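Ribokinase RBSK (Mycobacterium tuberculosis, PDB 3GO6) probably phosphorylates D-ribose at O-5, using ATP and a divalent cation such as magnesium, to give D-ribose 5-phosphate. Local coordinates at residues L151-A156 and S185-L189; V25-N29 and N131-T135; D145-L151 and V171-S177; V73-F79 and V97-V103. All coordinates share one frame; numbering follows the deposited sequence.

Interaction 1: L151-A156 and S185-L189; sequences LEIPVA and SLQDL. With RIB (alpha-D-ribofuranose), chain C.
OE1 of E152 is gripped by two donors, the hydroxyl of S27 and the side-chain amide of N29, and together they fix the rotation of the carboxylate. Its other oxygen, OE2, is thereby turned to the sugar and accepts a 2.5 Å hydrogen bond from O1 of the bound ribose. Glutamate suits the place because its chain, extended beyond CG (chi2 -177°), is long enough to span from the backbone to the pocket. T45 of the second subunit packs against it.

The neighbouring hydrophobic residues serve the other side of this loop, packing on helix 183-192. L151 forks around two leucines that lie three residues apart on that helix: its CD1 meets CD2 of L186 at 3.7 Å, and its CD2 meets CD2 of L189 at 4.1 Å. V155, in the first turn of helix 155-167, has CG1 anti to its own backbone N (chi1 -177°), which presses this methyl on CB of S185 at 3.5 Å, tight for two carbons. The same methyl reaches CD2 of L186 at 4.0 Å. A residue as small as serine lets the two helices come this close, and its OG is held by D182. The sugar-facing bonds of the loop thus belong to E152, whereas towards helix 183-192 the contact rests on apolar packing.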
loop_
_atom_site.group_PDB
_atom_site.type_symbol
_atom_site.label_atom_id
_atom_site.label_comp_id
_atom_site.label_asym_id
_atom_site.label_seq_id
_atom_site.Cartn_x
_atom_site.Cartn_y
_atom_site.Cartn_z
ATOM N N LEU A 151 -14.005 5.000 15.238
ATOM C CA LEU A 151 -15.089 4.686 14.322
ATOM C C LEU A 151 -14.702 3.875 13.083
ATOM O O LEU A 151 -15.454 3.870 12.094
ATOM C CB LEU A 151 -15.847 5.980 13.945
ATOM C CG LEU A 151 -16.241 6.952 15.081
ATOM C CD1 LEU A 151 -16.949 8.189 14.534
ATOM C CD2 LEU A 151 -17.112 6.270 16.131
ATOM N N GLU A 152 -13.565 3.166 13.120
ATOM C CA GLU A 152 -13.254 2.226 12.024
ATOM C C GLU A 152 -14.004 0.897 12.198
ATOM O O GLU A 152 -14.267 0.184 11.219
ATOM C CB GLU A 152 -11.748 1.960 11.896
ATOM C CG GLU A 152 -10.882 3.228 11.677
ATOM C CD GLU A 152 -9.389 2.884 11.485
ATOM O OE1 GLU A 152 -8.983 1.703 11.702
ATOM O OE2 GLU A 152 -8.626 3.785 11.083
ATOM N N ILE A 153 -14.329 0.569 13.444
ATOM C CA ILE A 153 -15.210 -0.547 13.760
ATOM C C ILE A 153 -16.679 -0.070 13.545
ATOM O O ILE A 153 -16.919 1.133 13.408
ATOM C CB ILE A 153 -15.000 -0.978 15.233
ATOM C CG1 ILE A 153 -15.269 0.210 16.193
ATOM C CG2 ILE A 153 -13.573 -1.532 15.421
ATOM C CD1 ILE A 153 -15.387 -0.177 17.681
ATOM N N PRO A 154 -17.656 -1.004 13.522
ATOM C CA PRO A 154 -19.063 -0.585 13.401
ATOM C C PRO A 154 -19.450 0.427 14.482
ATOM O O PRO A 154 -19.140 0.225 15.661
ATOM C CB PRO A 154 -19.838 -1.895 13.593
ATOM C CG PRO A 154 -18.864 -2.970 13.090
ATOM C CD PRO A 154 -17.520 -2.479 13.598
ATOM N N VAL A 155 -20.112 1.517 14.093
ATOM C CA VAL A 155 -20.535 2.505 15.094
ATOM C C VAL A 155 -21.459 1.863 16.142
ATOM O O VAL A 155 -21.392 2.201 17.320
ATOM C CB VAL A 155 -21.143 3.796 14.468
ATOM C CG1 VAL A 155 -21.481 4.809 15.575
ATOM C CG2 VAL A 155 -20.140 4.434 13.513
ATOM N N ALA A 156 -22.278 0.898 15.717
ATOM C CA ALA A 156 -23.173 0.183 16.645
ATOM C C ALA A 156 -22.393 -0.600 17.700
ATOM O O ALA A 156 -22.865 -0.783 18.822
ATOM C CB ALA A 156 -24.101 -0.746 15.884
ATOM N N SER A 185 -26.589 5.772 14.326
ATOM C CA SER A 185 -25.751 5.276 15.423
ATOM C C SER A 185 -24.878 6.382 16.006
ATOM O O SER A 185 -24.645 6.420 17.209
ATOM C CB SER A 185 -24.836 4.153 14.936
ATOM O OG SER A 185 -25.578 3.028 14.501
ATOM N N LEU A 186 -24.385 7.265 15.140
ATOM C CA LEU A 186 -23.559 8.393 15.574
ATOM C C LEU A 186 -24.342 9.311 16.488
ATOM O O LEU A 186 -23.806 9.809 17.474
ATOM C CB LEU A 186 -23.050 9.210 14.383
ATOM C CG LEU A 186 -21.875 8.715 13.542
ATOM C CD1 LEU A 186 -21.624 9.684 12.385
ATOM C CD2 LEU A 186 -20.601 8.519 14.384
ATOM N N GLN A 187 -25.604 9.568 16.134
ATOM C CA GLN A 187 -26.445 10.431 16.959
ATOM C C GLN A 187 -26.675 9.831 18.338
ATOM O O GLN A 187 -26.627 10.548 19.331
ATOM C CB GLN A 187 -27.758 10.758 16.250
ATOM C CG GLN A 187 -27.568 11.718 15.089
ATOM C CD GLN A 187 -28.717 11.676 14.106
ATOM O OE1 GLN A 187 -29.554 10.764 14.138
ATOM N NE2 GLN A 187 -28.755 12.652 13.208
ATOM N N ASP A 188 -26.885 8.516 18.395
ATOM C CA ASP A 188 -27.042 7.805 19.658
ATOM C C ASP A 188 -25.750 7.816 20.469
ATOM O O ASP A 188 -25.785 7.979 21.677
ATOM C CB ASP A 188 -27.511 6.359 19.432
ATOM C CG ASP A 188 -28.951 6.278 18.907
ATOM O OD1 ASP A 188 -29.672 7.301 18.953
ATOM O OD2 ASP A 188 -29.356 5.192 18.435
ATOM N N LEU A 189 -24.611 7.633 19.801
ATOM C CA LEU A 189 -23.325 7.706 20.506
ATOM C C LEU A 189 -23.049 9.130 20.996
ATOM O O LEU A 189 -22.615 9.320 22.127
ATOM C CB LEU A 189 -22.172 7.179 19.626
ATOM C CG LEU A 189 -20.766 7.046 20.242
ATOM C CD1 LEU A 189 -20.765 6.294 21.561
ATOM C CD2 LEU A 189 -19.836 6.377 19.240
HETATM O O5 RIB C . -4.104 7.210 13.082
HETATM C C5 RIB C . -3.257 6.394 12.242
HETATM C C4 RIB C . -3.884 4.993 12.112
HETATM O O4 RIB C . -5.075 5.107 11.307
HETATM C C3 RIB C . -3.007 4.003 11.366
HETATM O O3 RIB C . -2.236 3.125 12.223
HETATM C C2 RIB C . -3.973 3.257 10.464
HETATM O O2 RIB C . -3.994 1.853 10.750
HETATM C C1 RIB C . -5.346 3.892 10.630
HETATM O O1 RIB C . -6.207 3.104 11.463
#

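Interaction 2: V25-N29 and N131-T135. With RIB (alpha-D-ribofuranose), chain C.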
loop_
_atom_site.group_PDB
_atom_site.type_symbol
_atom_site.label_atom_id
_atom_site.label_comp_id
_atom_site.label_asym_id
_atom_site.label_seq_id
_atom_site.Cartn_x
_atom_site.Cartn_y
_atom_site.Cartn_z
ATOM N N VAL A 25 -11.823 -0.066 22.689
ATOM C CA VAL A 25 -12.613 -0.900 21.786
ATOM C C VAL A 25 -12.456 -0.259 20.409
ATOM O O VAL A 25 -12.894 0.875 20.184
ATOM C CB VAL A 25 -14.117 -0.976 22.219
ATOM C CG1 VAL A 25 -14.974 -1.693 21.152
ATOM C CG2 VAL A 25 -14.268 -1.698 23.565
ATOM N N GLY A 26 -11.791 -0.955 19.495
ATOM C CA GLY A 26 -11.423 -0.312 18.234
ATOM C C GLY A 26 -10.664 -1.202 17.289
ATOM O O GLY A 26 -10.732 -2.443 17.391
ATOM N N SER A 27 -9.945 -0.571 16.364
ATOM C CA SER A 27 -9.413 -1.265 15.211
ATOM C C SER A 27 -7.927 -1.570 15.307
ATOM O O SER A 27 -7.169 -0.891 16.009
ATOM C CB SER A 27 -9.649 -0.414 13.967
ATOM O OG SER A 27 -9.120 0.868 14.221
ATOM N N VAL A 28 -7.523 -2.603 14.582
ATOM C CA VAL A 28 -6.120 -3.000 14.499
ATOM C C VAL A 28 -5.859 -3.367 13.037
ATOM O O VAL A 28 -6.577 -4.178 12.453
ATOM C CB VAL A 28 -5.755 -4.148 15.523
ATOM C CG1 VAL A 28 -6.695 -5.398 15.371
ATOM C CG2 VAL A 28 -4.249 -4.526 15.448
ATOM N N ASN A 29 -4.841 -2.736 12.442
ATOM C CA ASN A 29 -4.567 -2.838 11.009
ATOM C C ASN A 29 -3.085 -3.076 10.847
ATOM O O ASN A 29 -2.306 -2.603 11.667
ATOM C CB ASN A 29 -4.853 -1.494 10.282
ATOM C CG ASN A 29 -6.291 -1.035 10.406
ATOM O OD1 ASN A 29 -7.215 -1.830 10.290
ATOM N ND2 ASN A 29 -6.486 0.273 10.651
ATOM N N ASN A 131 -11.933 -5.668 11.170
ATOM C CA ASN A 131 -12.457 -4.614 12.046
ATOM C C ASN A 131 -13.905 -4.238 11.754
ATOM O O ASN A 131 -14.638 -3.876 12.673
ATOM C CB ASN A 131 -11.582 -3.346 12.003
ATOM C CG ASN A 131 -10.153 -3.626 12.378
ATOM O OD1 ASN A 131 -9.838 -3.900 13.552
ATOM N ND2 ASN A 131 -9.276 -3.621 11.374
ATOM N N ALA A 132 -14.306 -4.327 10.485
ATOM C CA ALA A 132 -15.686 -4.044 10.073
ATOM C C ALA A 132 -16.681 -5.093 10.585
ATOM O O ALA A 132 -17.891 -4.885 10.531
ATOM C CB ALA A 132 -15.779 -3.942 8.533
ATOM N N HIS A 133 -16.172 -6.205 11.093
ATOM C CA HIS A 133 -17.029 -7.282 11.593
ATOM C C HIS A 133 -16.932 -7.498 13.096
ATOM O O HIS A 133 -17.307 -8.554 13.586
ATOM C CB HIS A 133 -16.732 -8.580 10.845
ATOM C CG HIS A 133 -16.845 -8.429 9.363
ATOM N ND1 HIS A 133 -18.060 -8.270 8.724
ATOM C CD2 HIS A 133 -15.895 -8.333 8.405
ATOM C CE1 HIS A 133 -17.850 -8.122 7.427
ATOM N NE2 HIS A 133 -16.546 -8.148 7.207
ATOM N N LEU A 134 -16.395 -6.514 13.814
ATOM C CA LEU A 134 -16.398 -6.553 15.270
ATOM C C LEU A 134 -17.812 -6.317 15.824
ATOM O O LEU A 134 -18.380 -5.237 15.648
ATOM C CB LEU A 134 -15.421 -5.523 15.868
ATOM C CG LEU A 134 -15.343 -5.534 17.403
ATOM C CD1 LEU A 134 -14.710 -6.823 17.916
ATOM C CD2 LEU A 134 -14.601 -4.311 17.962
ATOM N N THR A 135 -18.360 -7.336 16.490
ATOM C CA THR A 135 -19.657 -7.240 17.159
ATOM C C THR A 135 -19.400 -7.065 18.660
ATOM O O THR A 135 -18.302 -7.345 19.130
ATOM C CB THR A 135 -20.549 -8.505 16.924
ATOM O OG1 THR A 135 -19.859 -9.671 17.381
ATOM C CG2 THR A 135 -20.901 -8.669 15.458
HETATM O O5 RIB C . -4.104 7.210 13.082
HETATM C C5 RIB C . -3.257 6.394 12.242
HETATM C C4 RIB C . -3.884 4.993 12.112
HETATM O O4 RIB C . -5.075 5.107 11.307
HETATM C C3 RIB C . -3.007 4.003 11.366
HETATM O O3 RIB C . -2.236 3.125 12.223
HETATM C C2 RIB C . -3.973 3.257 10.464
HETATM O O2 RIB C . -3.994 1.853 10.750
HETATM C C1 RIB C . -5.346 3.892 10.630
HETATM O O1 RIB C . -6.207 3.104 11.463
HETATM O O HOH W 1 -11.585 -4.400 15.571
#
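The side-chain amide of N131 pairs with both the N-H and the C=O of V28, which belong to successive peptide groups. OD1 accepts from V28 N at 2.8 Å, the donor standing 39° out of the plane of the asparagine carbonyl, and ND2 donates to V28 O at 3.0 Å. That acceptor lies in the plane of the N131 amide, although ND2 sits well above the carbonyl plane of V28. Asparagine suits this task, since it carries donor and acceptor on one rigid group. Water 1 donates to OD1 and to G26 O, and ND2 has a further partner in P128 O, which helps hold the amide in place.

The clasped segment leads from strand 21-25 of the large central sheet to strand 29-35 of the smaller sheet, the lid of the PfkB-family fold, so N131 grips the chain where it passes between them. Next along it, N29 turns its amide plane at 90° to that of N131; N29 OD1 lies 2.9 Å from N131 ND2, but the angle is too poor for a hydrogen bond. N29 ND2 donates to O2 of the ribose in a nearly straight 3.0 Å bond and also to E152 OE1. Farther back, the branched apolar ends of V25 and L134 meet, with CG1 against CD2 at 4.1 Å, and both side chains also touch I153.

Interaction 3: D145-L151 and V171-S177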
loop_
_atom_site.group_PDB
_atom_site.type_symbol
_atom_site.label_atom_id
_atom_site.label_comp_id
_atom_site.label_asym_id
_atom_site.label_seq_id
_atom_site.Cartn_x
_atom_site.Cartn_y
_atom_site.Cartn_z
ATOM N N ASP A 145 -12.037 2.263 33.974
ATOM C CA ASP A 145 -12.240 3.637 34.402
ATOM C C ASP A 145 -12.590 4.517 33.191
ATOM O O ASP A 145 -13.456 5.398 33.276
ATOM C CB ASP A 145 -10.971 4.120 35.100
ATOM C CG ASP A 145 -10.684 3.321 36.366
ATOM O OD1 ASP A 145 -11.653 3.025 37.098
ATOM O OD2 ASP A 145 -9.518 2.970 36.608
ATOM N N VAL A 146 -11.925 4.248 32.065
ATOM C CA VAL A 146 -12.183 4.979 30.812
ATOM C C VAL A 146 -12.353 3.989 29.653
ATOM O O VAL A 146 -11.491 3.132 29.437
ATOM C CB VAL A 146 -11.022 5.953 30.471
ATOM C CG1 VAL A 146 -11.295 6.712 29.151
ATOM C CG2 VAL A 146 -10.771 6.952 31.612
ATOM N N LEU A 147 -13.471 4.098 28.939
ATOM C CA LEU A 147 -13.615 3.450 27.634
ATOM C C LEU A 147 -13.140 4.419 26.546
ATOM O O LEU A 147 -13.583 5.557 26.492
ATOM C CB LEU A 147 -15.067 3.034 27.353
ATOM C CG LEU A 147 -15.383 2.801 25.858
ATOM C CD1 LEU A 147 -14.885 1.463 25.349
ATOM C CD2 LEU A 147 -16.840 2.980 25.547
ATOM N N LEU A 148 -12.215 3.978 25.696
ATOM C CA LEU A 148 -11.831 4.778 24.547
ATOM C C LEU A 148 -12.164 4.008 23.264
ATOM O O LEU A 148 -11.768 2.838 23.095
ATOM C CB LEU A 148 -10.339 5.154 24.644
ATOM C CG LEU A 148 -9.695 5.850 23.443
ATOM C CD1 LEU A 148 -10.368 7.191 23.146
ATOM C CD2 LEU A 148 -8.192 6.017 23.656
ATOM N N THR A 149 -12.895 4.655 22.363
ATOM C CA THR A 149 -13.322 4.002 21.134
ATOM C C THR A 149 -13.182 4.947 19.932
ATOM O O THR A 149 -13.032 6.157 20.116
ATOM C CB THR A 149 -14.769 3.425 21.290
ATOM O OG1 THR A 149 -15.029 2.476 20.255
ATOM C CG2 THR A 149 -15.815 4.521 21.253
ATOM N N GLN A 150 -13.154 4.386 18.722
ATOM C CA GLN A 150 -13.073 5.164 17.471
ATOM C C GLN A 150 -13.998 4.498 16.471
ATOM O O GLN A 150 -14.698 3.546 16.820
ATOM C CB GLN A 150 -11.641 5.258 16.875
ATOM C CG GLN A 150 -10.497 5.180 17.906
ATOM C CD GLN A 150 -10.317 3.754 18.466
ATOM O OE1 GLN A 150 -10.604 2.774 17.777
ATOM N NE2 GLN A 150 -9.851 3.647 19.709
ATOM N N LEU A 151 -14.005 5.000 15.238
ATOM C CA LEU A 151 -15.089 4.686 14.322
ATOM C C LEU A 151 -14.702 3.875 13.083
ATOM O O LEU A 151 -15.454 3.870 12.094
ATOM C CB LEU A 151 -15.847 5.980 13.945
ATOM C CG LEU A 151 -16.241 6.952 15.081
ATOM C CD1 LEU A 151 -16.949 8.189 14.534
ATOM C CD2 LEU A 151 -17.112 6.270 16.131
ATOM N N VAL A 171 -15.859 6.606 32.146
ATOM C CA VAL A 171 -15.830 7.677 31.157
ATOM C C VAL A 171 -16.017 7.131 29.724
ATOM O O VAL A 171 -15.312 6.213 29.307
ATOM C CB VAL A 171 -14.506 8.465 31.234
ATOM C CG1 VAL A 171 -14.440 9.541 30.127
ATOM C CG2 VAL A 171 -14.335 9.082 32.618
ATOM N N VAL A 172 -16.962 7.699 28.978
ATOM C CA VAL A 172 -17.109 7.376 27.563
ATOM C C VAL A 172 -16.317 8.400 26.736
ATOM O O VAL A 172 -16.676 9.572 26.662
ATOM C CB VAL A 172 -18.584 7.309 27.103
ATOM C CG1 VAL A 172 -18.656 7.056 25.613
ATOM C CG2 VAL A 172 -19.340 6.209 27.871
ATOM N N MET A 173 -15.239 7.932 26.113
ATOM C CA MET A 173 -14.355 8.789 25.331
ATOM C C MET A 173 -14.295 8.279 23.893
ATOM O O MET A 173 -13.921 7.116 23.648
ATOM C CB MET A 173 -12.966 8.813 25.991
ATOM C CG MET A 173 -11.938 9.770 25.331
ATOM S SD MET A 173 -10.329 9.792 26.171
ATOM C CE MET A 173 -10.728 10.721 27.654
ATOM N N VAL A 174 -14.682 9.128 22.945
ATOM C CA VAL A 174 -14.786 8.742 21.550
ATOM C C VAL A 174 -13.840 9.580 20.713
ATOM O O VAL A 174 -13.865 10.816 20.762
ATOM C CB VAL A 174 -16.249 8.886 21.009
ATOM C CG1 VAL A 174 -16.348 8.495 19.518
ATOM C CG2 VAL A 174 -17.209 8.052 21.854
ATOM N N ASN A 175 -12.970 8.900 19.972
ATOM C CA ASN A 175 -12.224 9.573 18.915
ATOM C C ASN A 175 -13.099 9.526 17.685
ATOM O O ASN A 175 -13.271 8.459 17.077
ATOM C CB ASN A 175 -10.871 8.882 18.693
ATOM C CG ASN A 175 -10.067 9.517 17.589
ATOM O OD1 ASN A 175 -10.197 10.728 17.300
ATOM N ND2 ASN A 175 -9.238 8.717 16.954
ATOM N N ALA A 176 -13.687 10.674 17.328
ATOM C CA ALA A 176 -14.660 10.738 16.227
ATOM C C ALA A 176 -13.981 10.705 14.856
ATOM O O ALA A 176 -14.068 11.658 14.085
ATOM C CB ALA A 176 -15.545 12.011 16.365
ATOM N N SER A 177 -13.317 9.588 14.555
ATOM C CA SER A 177 -12.539 9.443 13.339
ATOM C C SER A 177 -12.651 7.974 12.899
ATOM O O SER A 177 -12.530 7.083 13.738
ATOM C CB SER A 177 -11.080 9.818 13.634
ATOM O OG SER A 177 -10.254 9.757 12.486
#
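M173 slots its side chain beside L148 and V146 where two parallel strands of a beta-alpha-beta unit lie next to each other. Strands 146-149 and 171-175 are joined by helix 155-167 and diverge by only 18°. Backbone bonds weave between them from D145 to N175: L147 gives its N to V171 O at 2.8 Å and takes M173 N on its O, and T149 then does the same with M173 O and N175 N, the last of these bonds measuring 2.7 Å.

On the face of V146, L148, V171 and M173, CD1 of L148 packs closely on CG of M173 at 3.7 Å, the methionine CG lying anti to its backbone N (chi1 -176°), and A255 of helix 246-257 closes over the group. Long, flexible methionine fits well between branched neighbours. On the other face T149 and V174 touch methyl to methyl (CG2 to CG2, 3.8 Å), but CD2 of L147 stays 4.5 Å from CG1 of V172, the loose end. Neither side is open to solvent, however, because small alanines of helix 155-167 bring that helix down onto this second face. Threonine suits position 149 because its hydroxyl is also bound to V25 O. Past the strands, an inverse gamma turn at A176 shifts the register by one residue, and L151 N donates to S177 O at 3.0 Å.

Interaction 4: V73-F79 and V97-V103; sequences VQFSGAF and VGLDRTV
Q74 and R101 lay their flat ends nearly parallel, 11° apart, although the two side chains cross at about a right angle. From its root outward, Q74 first brings CB to 4.0 Å from CZ of R101. CG then sits over the centre of one face of the guanidinium, 3.8 Å from that same CZ. A bend at chi2 (-72°) folds the amide back, and CD comes to 4.0 Å from CA of G98, whose lack of a side chain leaves room for OE1. At the tip, OE1 lies beside a water that also approaches F75 O and donates no proton to R101 N but accepts one from it, at 2.8 Å. R101 is long enough to lay its guanidinium across the aliphatic part of Q74 and still donate NH1 to A140 O and NH2 to A142 O.

G98 N donates to V73 O and G98 O accepts from F75 N, bridging the loop to edge strand 72-76. Farther on, V103 N donates to G77 O at 3.0 Å and V103 O receives F79 N, joining the short parallel pair 78-79 and 103-104. Between them, a type I turn from L99 to T102 is fastened at L99 O by T102 N. T102 OG1 also donates to L99 O, at 2.7 Å. CB of T102 meets the F79 ring at its edge, 3.7 Å from CE2. The buried G77 N has no hydrogen-bonding partner and lies over the rim of one face of the F75 ring.

Strand 72-76 is flanked by strand 21-25 in the main sheet; helix 83-94 covers F75, F79 and L99 through L88, R89 and L92, and alanines of helix 58-68 pack on V73 and V97.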
loop_
_atom_site.group_PDB
_atom_site.type_symbol
_atom_site.label_atom_id
_atom_site.label_comp_id
_atom_site.label_asym_id
_atom_site.label_seq_id
_atom_site.Cartn_x
_atom_site.Cartn_y
_atom_site.Cartn_z
ATOM N N VAL A 73 -4.107 -1.377 30.414
ATOM C CA VAL A 73 -4.922 -1.324 29.198
ATOM C C VAL A 73 -5.396 -2.698 28.749
ATOM O O VAL A 73 -4.615 -3.660 28.733
ATOM C CB VAL A 73 -4.152 -0.646 28.039
ATOM C CG1 VAL A 73 -5.052 -0.496 26.797
ATOM C CG2 VAL A 73 -3.602 0.727 28.481
ATOM N N GLN A 74 -6.673 -2.766 28.392
ATOM C CA GLN A 74 -7.257 -3.899 27.668
ATOM C C GLN A 74 -7.719 -3.433 26.289
ATOM O O GLN A 74 -8.302 -2.344 26.154
ATOM C CB GLN A 74 -8.462 -4.433 28.427
ATOM C CG GLN A 74 -8.094 -5.125 29.745
ATOM C CD GLN A 74 -7.418 -6.480 29.522
ATOM O OE1 GLN A 74 -7.485 -7.074 28.436
ATOM N NE2 GLN A 74 -6.758 -6.970 30.558
ATOM N N PHE A 75 -7.453 -4.242 25.266
ATOM C CA PHE A 75 -7.928 -3.948 23.923
ATOM C C PHE A 75 -8.998 -4.984 23.543
ATOM O O PHE A 75 -8.830 -6.193 23.796
ATOM C CB PHE A 75 -6.746 -3.925 22.948
ATOM C CG PHE A 75 -7.129 -3.770 21.501
ATOM C CD1 PHE A 75 -7.611 -2.549 21.013
ATOM C CD2 PHE A 75 -6.994 -4.848 20.615
ATOM C CE1 PHE A 75 -7.959 -2.405 19.662
ATOM C CE2 PHE A 75 -7.343 -4.722 19.255
ATOM C CZ PHE A 75 -7.830 -3.495 18.777
ATOM N N SER A 76 -10.100 -4.495 22.990
ATOM C CA SER A 76 -11.143 -5.324 22.406
ATOM C C SER A 76 -11.251 -4.959 20.927
ATOM O O SER A 76 -11.547 -3.816 20.578
ATOM C CB SER A 76 -12.472 -5.080 23.130
ATOM O OG SER A 76 -13.500 -5.886 22.555
ATOM N N GLY A 77 -10.969 -5.920 20.058
ATOM C CA GLY A 77 -10.934 -5.687 18.616
ATOM C C GLY A 77 -10.960 -7.031 17.894
ATOM O O GLY A 77 -10.839 -8.097 18.529
ATOM N N ALA A 78 -11.144 -6.979 16.575
ATOM C CA ALA A 78 -11.256 -8.188 15.758
ATOM C C ALA A 78 -10.031 -8.330 14.894
ATOM O O ALA A 78 -9.702 -7.418 14.135
ATOM C CB ALA A 78 -12.498 -8.122 14.897
ATOM N N PHE A 79 -9.338 -9.462 15.037
ATOM C CA PHE A 79 -8.213 -9.805 14.184
ATOM C C PHE A 79 -8.770 -10.697 13.073
ATOM O O PHE A 79 -9.783 -11.368 13.284
ATOM C CB PHE A 79 -7.155 -10.601 14.962
ATOM C CG PHE A 79 -6.474 -9.818 16.042
ATOM C CD1 PHE A 79 -5.380 -9.011 15.744
ATOM C CD2 PHE A 79 -6.924 -9.888 17.361
ATOM C CE1 PHE A 79 -4.736 -8.275 16.744
ATOM C CE2 PHE A 79 -6.286 -9.154 18.369
ATOM C CZ PHE A 79 -5.192 -8.337 18.054
ATOM N N VAL A 97 -0.442 -4.588 26.397
ATOM C CA VAL A 97 -1.872 -4.399 26.181
ATOM C C VAL A 97 -2.520 -5.774 26.250
ATOM O O VAL A 97 -2.127 -6.688 25.507
ATOM C CB VAL A 97 -2.163 -3.743 24.792
ATOM C CG1 VAL A 97 -3.648 -3.692 24.524
ATOM C CG2 VAL A 97 -1.528 -2.320 24.688
ATOM N N GLY A 98 -3.506 -5.919 27.126
ATOM C CA GLY A 98 -4.242 -7.178 27.266
ATOM C C GLY A 98 -5.136 -7.469 26.080
ATOM O O GLY A 98 -5.743 -6.544 25.520
ATOM N N LEU A 99 -5.226 -8.759 25.712
ATOM C CA LEU A 99 -5.971 -9.205 24.532
ATOM C C LEU A 99 -7.065 -10.257 24.794
ATOM O O LEU A 99 -7.652 -10.817 23.845
ATOM C CB LEU A 99 -4.987 -9.754 23.488
ATOM C CG LEU A 99 -3.911 -8.805 22.957
ATOM C CD1 LEU A 99 -2.967 -9.517 21.985
ATOM C CD2 LEU A 99 -4.596 -7.621 22.277
ATOM N N ASP A 100 -7.391 -10.502 26.058
ATOM C CA ASP A 100 -8.354 -11.564 26.353
ATOM C C ASP A 100 -9.765 -11.280 25.857
ATOM O O ASP A 100 -10.544 -12.204 25.706
ATOM C CB ASP A 100 -8.349 -11.936 27.834
ATOM C CG ASP A 100 -6.963 -12.371 28.318
ATOM O OD1 ASP A 100 -6.186 -12.982 27.533
ATOM O OD2 ASP A 100 -6.636 -12.066 29.481
ATOM N N ARG A 101 -10.084 -10.017 25.575
ATOM C CA ARG A 101 -11.411 -9.656 25.067
ATOM C C ARG A 101 -11.425 -9.435 23.540
ATOM O O ARG A 101 -12.358 -8.833 22.995
ATOM C CB ARG A 101 -11.945 -8.405 25.778
ATOM C CG ARG A 101 -11.790 -8.411 27.298
ATOM C CD ARG A 101 -11.737 -6.988 27.849
ATOM N NE ARG A 101 -11.478 -6.991 29.294
ATOM C CZ ARG A 101 -11.732 -5.982 30.130
ATOM N NH1 ARG A 101 -12.268 -4.846 29.692
ATOM N NH2 ARG A 101 -11.447 -6.119 31.429
ATOM N N THR A 102 -10.400 -9.917 22.852
ATOM C CA THR A 102 -10.349 -9.789 21.394
ATOM C C THR A 102 -11.007 -11.008 20.749
ATOM O O THR A 102 -11.271 -12.024 21.427
ATOM C CB THR A 102 -8.915 -9.615 20.886
ATOM O OG1 THR A 102 -8.136 -10.767 21.219
ATOM C CG2 THR A 102 -8.261 -8.374 21.517
ATOM N N VAL A 103 -11.292 -10.904 19.454
ATOM C CA VAL A 103 -11.846 -12.021 18.712
ATOM C C VAL A 103 -11.059 -12.245 17.414
ATOM O O VAL A 103 -10.338 -11.353 16.944
ATOM C CB VAL A 103 -13.355 -11.827 18.386
ATOM C CG1 VAL A 103 -14.206 -11.810 19.649
ATOM C CG2 VAL A 103 -13.581 -10.544 17.593
HETATM O O HOH W 2 -8.798 -7.543 26.080
#

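Overall arrangement
Interaction 3 is the deepest of the four, a pair of inner strands bound by regular backbone bonds, whereas interaction 4 binds the edge of the same sheet to a partly exposed loop and uses a turn, a water and an arginine as well. Interactions 1 and 2 lie where the central sheet gives way to the ribose pocket, and both touch the sugar, E152 of the first being held by S27 and N29 of the second. Interaction 1 shares L151 with interaction 3 and joins its segments through apolar contacts; interaction 2 relies on an asparagine amide and neighbours S76 of interaction 4 and T149 of interaction 3. Interactions 3 and 4 do not touch.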